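Local coordinates for Lmo0181 protein (Listeria monocytogenes serovar 1/2a, PDB 5F7V) that binds the cyclic alpha-glucan cycloalternan and, as the substrate-binding protein of an ABC transporter, probably presents it for uptake across the membrane, at residues A[74-79]-A[355-360]; A[177-182]-A[362-367]. All coordinates share one frame; numbering follows the deposited sequence.

Following the chain, strand 71-75 runs into helix 76-85 at segment 74-79, and the start of helix 179-187 comes next at 177-182. Only much later does the loop 355-360 return to 74-79, closing contact 1 over 275 residues; helix 361-376 then reaches back to 177-182, closing contact 2 over 179. The two loops therefore cross rather than nest. The centres of the two contacts lie about 12 Å apart. A probable hydrogen bond between E77 and N180 joins two helix starts at the glycan, and another between T78 and N362 ties helix 76-85 to helix 361-376. Residues distant in sequence thus build one pocket.

Contact 1: residues A[74-79]-A[355-360]; sequences LNYETF and PPVVKD. With GLC (alpha-D-glucopyranose), chain B.
P355 lies over one face of the Y76 ring, the two side chains crossing at about a right angle, with P355 CD 3.6 Å from the centroid of the Y76 ring and 8° off the normal, a CH-pi contact. P355 CG lies nearer the root of the ring, 3.6 Å from Y76 CG. V357 CG2 comes to the edge of the same aromatic, near its plane, 3.8 Å from Y76 CE1. With CG anti to the backbone N (chi1 -161°), Y76 has its ring beneath P355 CD and V357 at its edge. Beside it, E77 lays CB against P355 CB, while its chain bends at chi2 to reach the sugar; in the conformer described here, OE2 accepts from O4 of the chain B glucose at 2.7 Å and is also hydrogen-bonded to N180 ND2. N75 ND2 donates to that same O4 at 2.9 Å. N75 OD1 caps the helix through a weak bond from T78 N and takes T78 OG1 in the carbonyl plane on a lone pair. Waters link E77 O to V358 O and to V358 N. The chemistry is divided: apolar side chains pack the loop on the helix start, while polar ends grip one sugar hydroxyl as donor and acceptor.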
loop_
_atom_site.group_PDB
_atom_site.type_symbol
_atom_site.label_atom_id
_atom_site.label_comp_id
_atom_site.label_asym_id
_atom_site.label_seq_id
_atom_site.Cartn_x
_atom_site.Cartn_y
_atom_site.Cartn_z
ATOM N N LEU A 74 1.733 -7.048 9.303
ATOM C CA LEU A 74 0.459 -6.285 9.255
ATOM C C LEU A 74 0.725 -5.038 8.482
ATOM O O LEU A 74 1.814 -4.531 8.472
ATOM C CB LEU A 74 -0.058 -5.887 10.630
ATOM C CG LEU A 74 -0.470 -7.073 11.495
ATOM C CD1 LEU A 74 -0.746 -6.582 12.910
ATOM C CD2 LEU A 74 -1.646 -7.833 10.960
ATOM N N ASN A 75 -0.311 -4.590 7.784
ATOM C CA ASN A 75 -0.283 -3.284 7.138
ATOM C C ASN A 75 -0.913 -2.234 8.045
ATOM O O ASN A 75 -1.579 -2.525 9.035
ATOM C CB ASN A 75 -0.868 -3.345 5.710
ATOM C CG ASN A 75 -2.319 -3.721 5.656
ATOM O OD1 ASN A 75 -2.927 -4.007 6.653
ATOM N ND2 ASN A 75 -2.830 -3.756 4.456
ATOM N N TYR A 76 -0.709 -0.977 7.666
ATOM C CA TYR A 76 -1.213 0.148 8.424
ATOM C C TYR A 76 -2.714 0.016 8.586
ATOM O O TYR A 76 -3.236 0.182 9.677
ATOM C CB TYR A 76 -0.843 1.423 7.660
ATOM C CG TYR A 76 -0.861 2.750 8.413
ATOM C CD1 TYR A 76 -1.795 3.074 9.395
ATOM C CD2 TYR A 76 0.054 3.726 8.075
ATOM C CE1 TYR A 76 -1.761 4.300 10.018
ATOM C CE2 TYR A 76 0.119 4.947 8.718
ATOM C CZ TYR A 76 -0.819 5.229 9.684
ATOM O OH TYR A 76 -0.793 6.446 10.314
ATOM N N GLU A 77 -3.397 -0.325 7.499
ATOM C CA GLU A 77 -4.849 -0.216 7.566
ATOM C C GLU A 77 -5.503 -1.415 8.234
ATOM O O GLU A 77 -6.674 -1.290 8.558
ATOM C CB GLU A 77 -5.434 0.125 6.193
ATOM C CG GLU A 77 -5.134 -0.843 5.057
ATOM C CD GLU A 77 -3.818 -0.622 4.305
ATOM O OE1 GLU A 77 -2.781 -0.292 4.924
ATOM O OE2 GLU A 77 -3.795 -0.817 3.066
ATOM N N THR A 78 -4.814 -2.535 8.473
ATOM C CA THR A 78 -5.418 -3.644 9.245
ATOM C C THR A 78 -4.941 -3.665 10.677
ATOM O O THR A 78 -5.487 -4.370 11.521
ATOM C CB THR A 78 -5.122 -5.000 8.582
ATOM O OG1 THR A 78 -5.404 -4.908 7.187
ATOM C CG2 THR A 78 -5.955 -6.133 9.122
ATOM N N PHE A 79 -3.897 -2.896 10.984
ATOM C CA PHE A 79 -3.349 -2.915 12.336
ATOM C C PHE A 79 -4.401 -2.742 13.445
ATOM O O PHE A 79 -4.382 -3.534 14.388
ATOM C CB PHE A 79 -2.237 -1.866 12.493
ATOM C CG PHE A 79 -1.794 -1.648 13.906
ATOM C CD1 PHE A 79 -0.979 -2.567 14.501
ATOM C CD2 PHE A 79 -2.236 -0.568 14.633
ATOM C CE1 PHE A 79 -0.587 -2.370 15.819
ATOM C CE2 PHE A 79 -1.836 -0.351 15.924
ATOM C CZ PHE A 79 -1.008 -1.276 16.537
ATOM N N PRO A 355 -3.876 6.381 6.082
ATOM C CA PRO A 355 -5.096 5.571 6.089
ATOM C C PRO A 355 -6.008 5.884 7.278
ATOM O O PRO A 355 -5.475 6.140 8.361
ATOM C CB PRO A 355 -4.576 4.155 6.254
ATOM C CG PRO A 355 -3.125 4.213 5.956
ATOM C CD PRO A 355 -2.677 5.577 6.387
ATOM N N PRO A 356 -7.328 5.898 7.066
ATOM C CA PRO A 356 -8.191 5.933 8.239
ATOM C C PRO A 356 -7.856 4.749 9.158
ATOM O O PRO A 356 -7.616 3.642 8.676
ATOM C CB PRO A 356 -9.581 5.834 7.631
ATOM C CG PRO A 356 -9.438 6.271 6.266
ATOM C CD PRO A 356 -8.107 5.758 5.827
ATOM N N VAL A 357 -7.892 4.977 10.459
ATOM C CA VAL A 357 -7.553 3.955 11.463
ATOM C C VAL A 357 -8.829 3.531 12.193
ATOM O O VAL A 357 -9.260 4.209 13.117
ATOM C CB VAL A 357 -6.451 4.469 12.414
ATOM C CG1 VAL A 357 -6.122 3.474 13.513
ATOM C CG2 VAL A 357 -5.189 4.779 11.584
ATOM N N VAL A 358 -9.417 2.445 11.712
ATOM C CA VAL A 358 -10.687 1.940 12.247
ATOM C C VAL A 358 -10.623 0.429 12.257
ATOM O O VAL A 358 -10.090 -0.197 11.335
ATOM C CB VAL A 358 -11.883 2.462 11.438
ATOM C CG1 VAL A 358 -11.972 3.980 11.541
ATOM C CG2 VAL A 358 -11.838 2.059 9.978
ATOM N N LYS A 359 -11.188 -0.198 13.277
ATOM C CA LYS A 359 -11.148 -1.655 13.389
ATOM C C LYS A 359 -11.878 -2.399 12.273
ATOM O O LYS A 359 -11.512 -3.539 12.023
ATOM C CB LYS A 359 -11.654 -2.117 14.753
ATOM C CG LYS A 359 -13.144 -1.980 14.961
ATOM C CD LYS A 359 -13.571 -2.712 16.226
ATOM C CE LYS A 359 -15.077 -2.590 16.373
ATOM N NZ LYS A 359 -15.471 -3.052 17.719
ATOM N N ASP A 360 -12.836 -1.766 11.599
ATOM C CA ASP A 360 -13.652 -2.437 10.596
ATOM C C ASP A 360 -13.191 -2.089 9.188
ATOM O O ASP A 360 -13.959 -2.303 8.277
ATOM C CB ASP A 360 -15.120 -2.052 10.767
ATOM C CG ASP A 360 -15.705 -2.505 12.080
ATOM O OD1 ASP A 360 -15.545 -3.710 12.389
ATOM O OD2 ASP A 360 -16.302 -1.640 12.782
HETATM C C1 GLC B . 1.312 -2.676 -0.390
HETATM C C2 GLC B . 1.929 -2.266 0.928
HETATM C C3 GLC B . 0.910 -2.395 2.046
HETATM C C4 GLC B . -0.379 -1.666 1.685
HETATM C C5 GLC B . -0.916 -2.177 0.355
HETATM C C6 GLC B . -2.137 -1.405 -0.128
HETATM O O2 GLC B . 3.076 -3.088 1.173
HETATM O O3 GLC B . 1.476 -1.803 3.212
HETATM O O4 GLC B . -1.350 -1.980 2.688
HETATM O O5 GLC B . 0.096 -1.988 -0.658
HETATM O O6 GLC B . -2.371 -1.906 -1.464
HETATM O O HOH W 1 -8.244 -2.170 10.812
HETATM O O HOH W 2 -7.526 1.160 9.707
#

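Contact 2: residues A[177-182]-A[362-367]; sequences VTMNEF and NKISDY. With GLC (alpha-D-glucopyranose), chain C.
M179 and S365 are the nearest pair between segments 177-182 and 362-367, and the residue before M179 sets up the first helix. T178 is its N-cap, OG1 accepting from E181 N at 3.0 Å with an N-H...O angle of 159°. M179 then points its CB toward the second helix. A near-trans chi1 (176°) brings M179 CG 3.4 Å from S365 OG, and bends at chi2 and chi3 carry CE alongside I364, 4.2 Å from I364 CD1 in the conformer described here. The serine hydroxyl beside that methylene is held by its own helix, through the W361 carbonyl. At N180 the contact becomes polar: a water donates to N180 OD1 at 2.9 Å and to S365 OG at 2.7 Å, spanning the helices. W361 NE1 is also hydrogen-bonded to N180 OD1, so the amide has partners at both ends, for ND2 donates to ring oxygen O5 of the chain C glucose at 3.0 Å. E181 OE1 accepts from O6 of that sugar at 2.6 Å, while K184 forms a salt bridge with OE2. A capped helix start facing the glycan and packed on a second helix builds this part of the pocket in a periplasmic-binding-protein-type receptor.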
loop_
_atom_site.group_PDB
_atom_site.type_symbol
_atom_site.label_atom_id
_atom_site.label_comp_id
_atom_site.label_asym_id
_atom_site.label_seq_id
_atom_site.Cartn_x
_atom_site.Cartn_y
_atom_site.Cartn_z
ATOM N N VAL A 177 -10.394 1.464 -8.516
ATOM C CA VAL A 177 -11.620 2.094 -8.032
ATOM C C VAL A 177 -12.074 1.291 -6.814
ATOM O O VAL A 177 -12.955 0.453 -6.906
ATOM C CB VAL A 177 -12.708 2.244 -9.109
ATOM C CG1 VAL A 177 -13.807 3.147 -8.583
ATOM C CG2 VAL A 177 -12.075 2.856 -10.352
ATOM N N THR A 178 -11.411 1.564 -5.699
ATOM C CA THR A 178 -11.521 0.805 -4.470
ATOM C C THR A 178 -11.568 1.778 -3.297
ATOM O O THR A 178 -11.219 2.944 -3.450
ATOM C CB THR A 178 -10.302 -0.123 -4.270
ATOM O OG1 THR A 178 -9.150 0.738 -4.155
ATOM C CG2 THR A 178 -10.172 -1.138 -5.380
ATOM N N MET A 179 -11.989 1.292 -2.132
ATOM C CA MET A 179 -11.940 2.114 -0.929
ATOM C C MET A 179 -10.534 2.612 -0.663
ATOM O O MET A 179 -10.349 3.769 -0.277
ATOM C CB MET A 179 -12.507 1.326 0.269
ATOM C CG MET A 179 -12.391 2.108 1.562
ATOM S SD MET A 179 -13.443 3.592 1.609
ATOM C CE MET A 179 -14.736 2.972 2.656
ATOM N N ASN A 180 -9.528 1.753 -0.833
ATOM C CA ASN A 180 -8.155 2.181 -0.520
ATOM C C ASN A 180 -7.703 3.285 -1.440
ATOM O O ASN A 180 -7.067 4.245 -0.994
ATOM C CB ASN A 180 -7.168 1.020 -0.607
ATOM C CG ASN A 180 -6.496 0.713 0.704
ATOM O OD1 ASN A 180 -7.122 0.761 1.777
ATOM N ND2 ASN A 180 -5.210 0.403 0.630
ATOM N N GLU A 181 -8.083 3.203 -2.713
ATOM C CA GLU A 181 -7.696 4.281 -3.629
ATOM C C GLU A 181 -8.515 5.536 -3.349
ATOM O O GLU A 181 -8.056 6.668 -3.485
ATOM C CB GLU A 181 -7.885 3.829 -5.068
ATOM C CG GLU A 181 -7.169 4.724 -6.070
ATOM C CD GLU A 181 -5.660 4.550 -6.094
ATOM O OE1 GLU A 181 -5.084 3.627 -5.434
ATOM O OE2 GLU A 181 -5.030 5.349 -6.839
ATOM N N PHE A 182 -9.775 5.308 -2.987
ATOM C CA PHE A 182 -10.720 6.434 -2.906
ATOM C C PHE A 182 -10.465 7.360 -1.756
ATOM O O PHE A 182 -10.748 8.539 -1.912
ATOM C CB PHE A 182 -12.129 5.888 -2.809
ATOM C CG PHE A 182 -13.162 6.964 -3.006
ATOM C CD1 PHE A 182 -13.223 7.645 -4.218
ATOM C CD2 PHE A 182 -14.035 7.328 -2.011
ATOM C CE1 PHE A 182 -14.135 8.650 -4.442
ATOM C CE2 PHE A 182 -14.952 8.338 -2.225
ATOM C CZ PHE A 182 -14.982 9.001 -3.433
ATOM N N ASN A 362 -11.213 -3.395 6.773
ATOM C CA ASN A 362 -11.293 -4.376 5.701
ATOM C C ASN A 362 -12.739 -4.765 5.378
ATOM O O ASN A 362 -13.075 -4.931 4.195
ATOM C CB ASN A 362 -10.368 -5.564 5.984
ATOM C CG ASN A 362 -8.870 -5.227 5.852
ATOM O OD1 ASN A 362 -8.440 -4.263 5.192
ATOM N ND2 ASN A 362 -8.038 -6.044 6.513
ATOM N N LYS A 363 -13.591 -4.831 6.390
ATOM C CA LYS A 363 -14.991 -5.163 6.209
ATOM C C LYS A 363 -15.725 -4.058 5.442
ATOM O O LYS A 363 -16.455 -4.320 4.468
ATOM C CB LYS A 363 -15.606 -5.377 7.587
ATOM C CG LYS A 363 -17.024 -5.824 7.455
ATOM C CD LYS A 363 -17.862 -5.588 8.684
ATOM C CE LYS A 363 -17.260 -6.132 9.944
ATOM N NZ LYS A 363 -18.389 -6.819 10.630
ATOM N N ILE A 364 -15.537 -2.805 5.851
ATOM C CA ILE A 364 -16.180 -1.706 5.139
ATOM C C ILE A 364 -15.594 -1.589 3.731
ATOM O O ILE A 364 -16.330 -1.270 2.802
ATOM C CB ILE A 364 -16.239 -0.360 5.892
ATOM C CG1 ILE A 364 -14.881 0.329 6.050
ATOM C CG2 ILE A 364 -16.955 -0.555 7.213
ATOM C CD1 ILE A 364 -14.954 1.706 6.679
ATOM N N SER A 365 -14.306 -1.883 3.568
ATOM C CA SER A 365 -13.706 -1.855 2.243
ATOM C C SER A 365 -14.298 -2.891 1.312
ATOM O O SER A 365 -14.586 -2.589 0.157
ATOM C CB SER A 365 -12.185 -2.036 2.380
ATOM O OG SER A 365 -11.607 -0.890 3.025
ATOM N N ASP A 366 -14.530 -4.085 1.825
ATOM C CA ASP A 366 -15.127 -5.102 0.985
ATOM C C ASP A 366 -16.487 -4.647 0.454
ATOM O O ASP A 366 -16.806 -4.850 -0.733
ATOM C CB ASP A 366 -15.275 -6.417 1.741
ATOM C CG ASP A 366 -13.957 -7.115 2.002
ATOM O OD1 ASP A 366 -12.905 -6.851 1.410
ATOM O OD2 ASP A 366 -13.997 -7.992 2.881
ATOM N N TYR A 367 -17.305 -4.083 1.341
ATOM C CA TYR A 367 -18.645 -3.639 0.897
ATOM C C TYR A 367 -18.557 -2.528 -0.142
ATOM O O TYR A 367 -19.148 -2.585 -1.207
ATOM C CB TYR A 367 -19.484 -3.173 2.089
ATOM C CG TYR A 367 -20.847 -2.705 1.660
ATOM C CD1 TYR A 367 -21.890 -3.610 1.512
ATOM C CD2 TYR A 367 -21.095 -1.386 1.304
ATOM C CE1 TYR A 367 -23.149 -3.180 1.085
ATOM C CE2 TYR A 367 -22.328 -0.959 0.869
ATOM C CZ TYR A 367 -23.350 -1.856 0.738
ATOM O OH TYR A 367 -24.601 -1.433 0.287
HETATM C C1 GLC C . -3.726 -1.737 -1.892
HETATM C C2 GLC C . -3.808 -2.521 -3.194
HETATM C C3 GLC C . -2.842 -1.906 -4.207
HETATM C C4 GLC C . -3.174 -0.436 -4.390
HETATM C C5 GLC C . -3.281 0.297 -3.044
HETATM C C6 GLC C . -3.863 1.709 -3.146
HETATM O O2 GLC C . -3.515 -3.912 -2.977
HETATM O O3 GLC C . -3.026 -2.628 -5.433
HETATM O O4 GLC C . -2.139 0.221 -5.140
HETATM O O5 GLC C . -4.108 -0.380 -2.097
HETATM O O6 GLC C . -5.166 1.625 -3.714
HETATM O O HOH W 3 -9.269 -1.139 1.719
#